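Local coordinates for protein ubiquitin-conjugating enzyme E2-21 kDa (Pichia angusta, PDB 5NL8) that catalyses the covalent attachment of ubiquitin to other proteins as a ubiquitin-conjugating (E2) enzyme and is probably essential for peroxisome biogenesis, at residues A61-E66 with Y106-P111; I157-L162 with T169-L174. All coordinates share one frame; numbering follows the deposited sequence.

Contact 1: A61-E66 with Y106-P111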
loop_
_atom_site.group_PDB
_atom_site.type_symbol
_atom_site.label_atom_id
_atom_site.label_comp_id
_atom_site.label_asym_id
_atom_site.label_seq_id
_atom_site.Cartn_x
_atom_site.Cartn_y
_atom_site.Cartn_z
ATOM N N ALA A 61 4.683 6.116 -8.877
ATOM C CA ALA A 61 5.659 5.732 -7.866
ATOM C C ALA A 61 5.153 4.487 -7.161
ATOM O O ALA A 61 3.944 4.280 -7.063
ATOM C CB ALA A 61 5.896 6.862 -6.877
ATOM N N LEU A 62 6.070 3.655 -6.680
ATOM C CA LEU A 62 5.696 2.375 -6.083
ATOM C C LEU A 62 5.871 2.358 -4.565
ATOM O O LEU A 62 6.797 2.968 -4.028
ATOM C CB LEU A 62 6.517 1.245 -6.706
ATOM C CG LEU A 62 6.493 1.118 -8.232
ATOM C CD1 LEU A 62 7.465 0.043 -8.692
ATOM C CD2 LEU A 62 5.092 0.814 -8.726
ATOM N N TRP A 63 4.975 1.650 -3.884
ATOM C CA TRP A 63 5.090 1.425 -2.446
ATOM C C TRP A 63 4.933 -0.051 -2.092
ATOM O O TRP A 63 4.225 -0.800 -2.771
ATOM C CB TRP A 63 4.052 2.242 -1.679
ATOM C CG TRP A 63 4.432 3.669 -1.507
ATOM C CD1 TRP A 63 5.139 4.209 -0.473
ATOM C CD2 TRP A 63 4.125 4.746 -2.397
ATOM N NE1 TRP A 63 5.287 5.565 -0.661
ATOM C CE2 TRP A 63 4.676 5.921 -1.835
ATOM C CE3 TRP A 63 3.437 4.841 -3.609
ATOM C CZ2 TRP A 63 4.562 7.168 -2.448
ATOM C CZ3 TRP A 63 3.323 6.082 -4.218
ATOM C CH2 TRP A 63 3.884 7.228 -3.636
ATOM N N LYS A 64 5.598 -0.452 -1.013
ATOM C CA LYS A 64 5.532 -1.821 -0.524
ATOM C C LYS A 64 4.570 -1.909 0.653
ATOM O O LYS A 64 4.454 -0.974 1.450
ATOM C CB LYS A 64 6.922 -2.316 -0.116
ATOM C CG LYS A 64 7.232 -3.753 -0.507
ATOM C CD LYS A 64 8.654 -3.865 -1.054
ATOM C CE LYS A 64 8.993 -5.284 -1.496
ATOM N NZ LYS A 64 9.000 -6.244 -0.356
ATOM N N LEU A 65 3.888 -3.041 0.758
ATOM C CA LEU A 65 2.903 -3.255 1.805
ATOM C C LEU A 65 3.147 -4.584 2.496
ATOM O O LEU A 65 3.612 -5.544 1.874
ATOM C CB LEU A 65 1.484 -3.241 1.233
ATOM C CG LEU A 65 0.950 -2.005 0.516
ATOM C CD1 LEU A 65 -0.391 -2.338 -0.104
ATOM C CD2 LEU A 65 0.811 -0.842 1.476
ATOM N N GLU A 66 2.816 -4.628 3.781
ATOM C CA GLU A 66 2.804 -5.870 4.535
ATOM C C GLU A 66 1.393 -6.135 5.055
ATOM O O GLU A 66 0.720 -5.232 5.573
ATOM C CB GLU A 66 3.810 -5.821 5.683
ATOM C CG GLU A 66 3.800 -7.060 6.558
ATOM C CD GLU A 66 4.875 -7.028 7.623
ATOM O OE1 GLU A 66 5.971 -6.493 7.348
ATOM O OE2 GLU A 66 4.624 -7.531 8.736
ATOM N N TYR A 106 10.152 4.619 0.358
ATOM C CA TYR A 106 10.039 4.011 1.680
ATOM C C TYR A 106 9.599 4.982 2.774
ATOM O O TYR A 106 9.916 4.788 3.947
ATOM C CB TYR A 106 11.365 3.360 2.074
ATOM C CG TYR A 106 11.669 2.117 1.278
ATOM C CD1 TYR A 106 10.975 0.938 1.512
ATOM C CD2 TYR A 106 12.642 2.120 0.287
ATOM C CE1 TYR A 106 11.241 -0.202 0.790
ATOM C CE2 TYR A 106 12.915 0.980 -0.444
ATOM C CZ TYR A 106 12.213 -0.178 -0.187
ATOM O OH TYR A 106 12.474 -1.320 -0.904
ATOM N N LYS A 107 8.876 6.025 2.381
ATOM C CA LYS A 107 8.177 6.897 3.320
ATOM C C LYS A 107 6.774 7.146 2.771
ATOM O O LYS A 107 6.616 7.385 1.576
ATOM C CB LYS A 107 8.923 8.220 3.517
ATOM C CG LYS A 107 10.284 8.110 4.201
ATOM C CD LYS A 107 10.154 7.889 5.704
ATOM C CE LYS A 107 11.510 8.014 6.392
ATOM N NZ LYS A 107 11.440 7.715 7.854
ATOM N N MET A 108 5.755 7.073 3.626
ATOM C CA MET A 108 4.383 7.306 3.174
ATOM C C MET A 108 3.703 8.418 3.971
ATOM O O MET A 108 3.172 8.182 5.056
ATOM C CB MET A 108 3.560 6.013 3.257
ATOM C CG MET A 108 2.049 6.194 3.049
ATOM S SD MET A 108 1.590 7.203 1.621
ATOM C CE MET A 108 1.992 6.078 0.293
ATOM N N PRO A 109 3.728 9.646 3.431
ATOM C CA PRO A 109 3.017 10.781 4.027
ATOM C C PRO A 109 1.566 10.835 3.560
ATOM O O PRO A 109 1.282 11.141 2.399
ATOM C CB PRO A 109 3.812 11.988 3.528
ATOM C CG PRO A 109 4.354 11.551 2.218
ATOM C CD PRO A 109 4.562 10.058 2.287
ATOM N N HIS A 110 0.651 10.537 4.473
ATOM C CA HIS A 110 -0.757 10.426 4.132
ATOM C C HIS A 110 -1.594 10.605 5.389
ATOM O O HIS A 110 -1.220 10.123 6.457
ATOM C CB HIS A 110 -1.040 9.069 3.475
ATOM C CG HIS A 110 -2.434 8.921 2.952
ATOM N ND1 HIS A 110 -3.515 8.668 3.772
ATOM C CD2 HIS A 110 -2.926 8.976 1.690
ATOM C CE1 HIS A 110 -4.610 8.580 3.036
ATOM N NE2 HIS A 110 -4.279 8.761 1.772
ATOM N N PRO A 111 -2.720 11.321 5.269
ATOM C CA PRO A 111 -3.634 11.589 6.383
ATOM C C PRO A 111 -4.033 10.350 7.194
ATOM O O PRO A 111 -4.207 10.468 8.409
ATOM C CB PRO A 111 -4.851 12.190 5.684
ATOM C CG PRO A 111 -4.263 12.919 4.520
ATOM C CD PRO A 111 -3.107 12.064 4.055
#
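Trp63, on the third strand of the E2 four-stranded antiparallel sheet, meets Lys107 and Met108 in the loop that runs into the His-Pro-Asn signature, here His110, Pro111 and Asn112. The indole is used at two places, one polar and one apolar. At its edge, NE1 donates to the backbone O of Lys107 at 3.2 Å; the bond is nearly straight (N-H...O 170°) and the oxygen lies in the ring plane, although the donor itself stands well above the carbonyl plane, 47° out of it. Over one face sits the methyl group of Met108, whose CE is 3.4 Å from the centroid of the five-membered ring of Trp63, a CH-pi contact in which CE2 is the nearest ring atom. The thioether SD stands higher, 5.0 Å from that centroid, making a longer Met-aromatic contact. Met108 gets there because CG lies anti to the backbone N (chi1 170°) and the chain then bends at both later torsions. The in-plane bond and the methyl over the face together restrain how the indole can turn. With an alanine here, Lys107 O would probably lose its indole donor, and a gap would be left where the ring now lies against the Met108 methyl. Phe82 and Leu146 also touch Met108, so the loop leading into the HPN motif of this UBC fold is packed against both the sheet and helix 135-147.

Contact 2: I157-L162 with T169-L174; sequences IDMANL and TAYKDL
Met159 and Leu162 pack against Ala170, Tyr171 and Leu174 in an apolar helix-helix contact between helices 157-164 and 168-181, consecutive helices in the C-terminal part of the E2 fold. The segment axes approach to 9.9 Å, and their directions make an angle of 141°, a roughly antiparallel pairing. Its central element is the ring of Tyr171. The terminal methyl of Met159 comes down on one face, with CE 3.7 Å from the ring centroid and only 18° off the normal; the nearest ring atom is Tyr171 CE2, 3.5 Å from Met159 CE, so the methyl is shifted toward the rim on that side. The sulfur stands farther off and oblique to the ring, in a Met-aromatic contact, and its own close neighbour is Leu174, whose CD2 lies 3.6 Å from Met159 SD. Bends at chi2 and chi3 of Met159 turn its methyl end onto the aromatic face. Tyr171 in turn extends its ring opposite its own backbone N (chi1 -167°), which carries it from its own helix across to the other, where the backbone O of Met159 meets its edge in the ring plane. Leu162 packs on the side nearer the interhelical turn: its CD2 touches Ala170 CB at 3.8 Å, and its CD1 approaches Leu174 CD2 at 4.3 Å. Pro111 and Pro149 also touch Tyr171, joining the pair to neighbouring loops. Such packing across two helices joined by a short turn is that of a helical hairpin, formed here by the last two helices of the UBC fold.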
loop_
_atom_site.group_PDB
_atom_site.type_symbol
_atom_site.label_atom_id
_atom_site.label_comp_id
_atom_site.label_asym_id
_atom_site.label_seq_id
_atom_site.Cartn_x
_atom_site.Cartn_y
_atom_site.Cartn_z
ATOM N N ILE A 157 -1.480 14.217 11.456
ATOM C CA ILE A 157 -2.211 15.461 11.691
ATOM C C ILE A 157 -1.943 16.530 10.631
ATOM O O ILE A 157 -2.876 17.155 10.129
ATOM C CB ILE A 157 -1.878 16.044 13.080
ATOM C CG1 ILE A 157 -2.248 15.045 14.175
ATOM C CG2 ILE A 157 -2.611 17.357 13.301
ATOM C CD1 ILE A 157 -3.698 14.616 14.137
ATOM N N ASP A 158 -0.672 16.731 10.294
ATOM C CA ASP A 158 -0.273 17.775 9.350
ATOM C C ASP A 158 -0.903 17.601 7.965
ATOM O O ASP A 158 -1.434 18.556 7.391
ATOM C CB ASP A 158 1.252 17.816 9.219
ATOM C CG ASP A 158 1.935 18.326 10.479
ATOM O OD1 ASP A 158 1.396 19.250 11.126
ATOM O OD2 ASP A 158 3.015 17.801 10.821
ATOM N N MET A 159 -0.836 16.386 7.427
ATOM C CA MET A 159 -1.414 16.112 6.116
ATOM C C MET A 159 -2.933 16.274 6.146
ATOM O O MET A 159 -3.517 16.911 5.261
ATOM C CB MET A 159 -1.035 14.710 5.639
ATOM C CG MET A 159 0.462 14.502 5.452
ATOM S SD MET A 159 1.169 15.510 4.134
ATOM C CE MET A 159 0.481 14.716 2.684
ATOM N N ALA A 160 -3.566 15.713 7.176
ATOM C CA ALA A 160 -5.015 15.814 7.328
ATOM C C ALA A 160 -5.474 17.269 7.402
ATOM O O ALA A 160 -6.500 17.630 6.827
ATOM C CB ALA A 160 -5.474 15.052 8.561
ATOM N N ASN A 161 -4.715 18.105 8.103
ATOM C CA ASN A 161 -5.057 19.521 8.208
ATOM C C ASN A 161 -4.794 20.280 6.914
ATOM O O ASN A 161 -5.547 21.189 6.559
ATOM C CB ASN A 161 -4.290 20.177 9.355
ATOM C CG ASN A 161 -4.804 19.749 10.714
ATOM O OD1 ASN A 161 -5.907 19.217 10.834
ATOM N ND2 ASN A 161 -4.004 19.982 11.748
ATOM N N LEU A 162 -3.721 19.916 6.219
ATOM C CA LEU A 162 -3.442 20.495 4.911
ATOM C C LEU A 162 -4.632 20.247 4.000
ATOM O O LEU A 162 -5.075 21.142 3.278
ATOM C CB LEU A 162 -2.170 19.902 4.300
ATOM C CG LEU A 162 -0.845 20.568 4.678
ATOM C CD1 LEU A 162 0.311 19.781 4.101
ATOM C CD2 LEU A 162 -0.804 22.013 4.204
ATOM N N THR A 169 -1.516 22.496 -3.032
ATOM C CA THR A 169 -0.158 22.664 -3.521
ATOM C C THR A 169 0.871 22.169 -2.511
ATOM O O THR A 169 1.836 21.503 -2.880
ATOM C CB THR A 169 0.133 24.136 -3.864
ATOM O OG1 THR A 169 -0.848 24.613 -4.795
ATOM C CG2 THR A 169 1.521 24.280 -4.472
ATOM N N ALA A 170 0.660 22.487 -1.237
ATOM C CA ALA A 170 1.598 22.087 -0.190
ATOM C C ALA A 170 1.587 20.570 0.002
ATOM O O ALA A 170 2.633 19.944 0.167
ATOM C CB ALA A 170 1.268 22.794 1.112
ATOM N N TYR A 171 0.387 20.002 -0.020
ATOM C CA TYR A 171 0.165 18.559 0.015
ATOM C C TYR A 171 0.971 17.855 -1.083
ATOM O O TYR A 171 1.845 17.009 -0.809
ATOM C CB TYR A 171 -1.335 18.295 -0.151
ATOM C CG TYR A 171 -1.831 16.904 0.162
ATOM C CD1 TYR A 171 -1.800 15.901 -0.796
ATOM C CD2 TYR A 171 -2.386 16.609 1.401
ATOM C CE1 TYR A 171 -2.278 14.632 -0.520
ATOM C CE2 TYR A 171 -2.866 15.345 1.688
ATOM C CZ TYR A 171 -2.807 14.360 0.723
ATOM O OH TYR A 171 -3.284 13.100 0.999
ATOM N N LYS A 172 0.677 18.237 -2.324
ATOM C CA LYS A 172 1.356 17.697 -3.497
ATOM C C LYS A 172 2.873 17.837 -3.401
ATOM O O LYS A 172 3.608 16.888 -3.666
ATOM C CB LYS A 172 0.857 18.391 -4.770
ATOM C CG LYS A 172 -0.482 17.887 -5.292
ATOM C CD LYS A 172 -0.960 18.736 -6.467
ATOM C CE LYS A 172 -2.381 18.381 -6.883
ATOM N NZ LYS A 172 -2.575 16.912 -7.050
ATOM N N ASP A 173 3.331 19.028 -3.023
ATOM C CA ASP A 173 4.761 19.311 -2.911
ATOM C C ASP A 173 5.445 18.422 -1.877
ATOM O O ASP A 173 6.572 17.971 -2.084
ATOM C CB ASP A 173 4.990 20.780 -2.555
ATOM C CG ASP A 173 4.760 21.707 -3.730
ATOM O OD1 ASP A 173 4.984 22.926 -3.576
ATOM O OD2 ASP A 173 4.362 21.216 -4.808
ATOM N N LEU A 174 4.760 18.178 -0.766
ATOM C CA LEU A 174 5.296 17.322 0.286
ATOM C C LEU A 174 5.443 15.882 -0.219
ATOM O O LEU A 174 6.523 15.273 -0.105
ATOM C CB LEU A 174 4.396 17.375 1.522
ATOM C CG LEU A 174 5.062 17.366 2.900
ATOM C CD1 LEU A 174 6.233 18.335 2.954
ATOM C CD2 LEU A 174 4.043 17.704 3.968
#

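Contact 1 and contact 2, whose centres lie 15 Å apart, meet through the end of segment 106-111. Pro111 CD is 3.2 Å from Tyr171 OH and 3.7 Å from Met159 CB, while Pro109 O is 3.7 Å from Met159 CE, the same methyl that covers the tyrosine ring. A single loop is thus packed at its start against the sheet and at its end against the C-terminal helix pair. Helix 168-181 adds a second tie, since Ile179 touches Trp63. The side chain of Met108 is about 11 Å from that of Cys121, the predicted thioester-forming cysteine, whereas contact 2 lies farther toward the periphery of the molecule, away from that site.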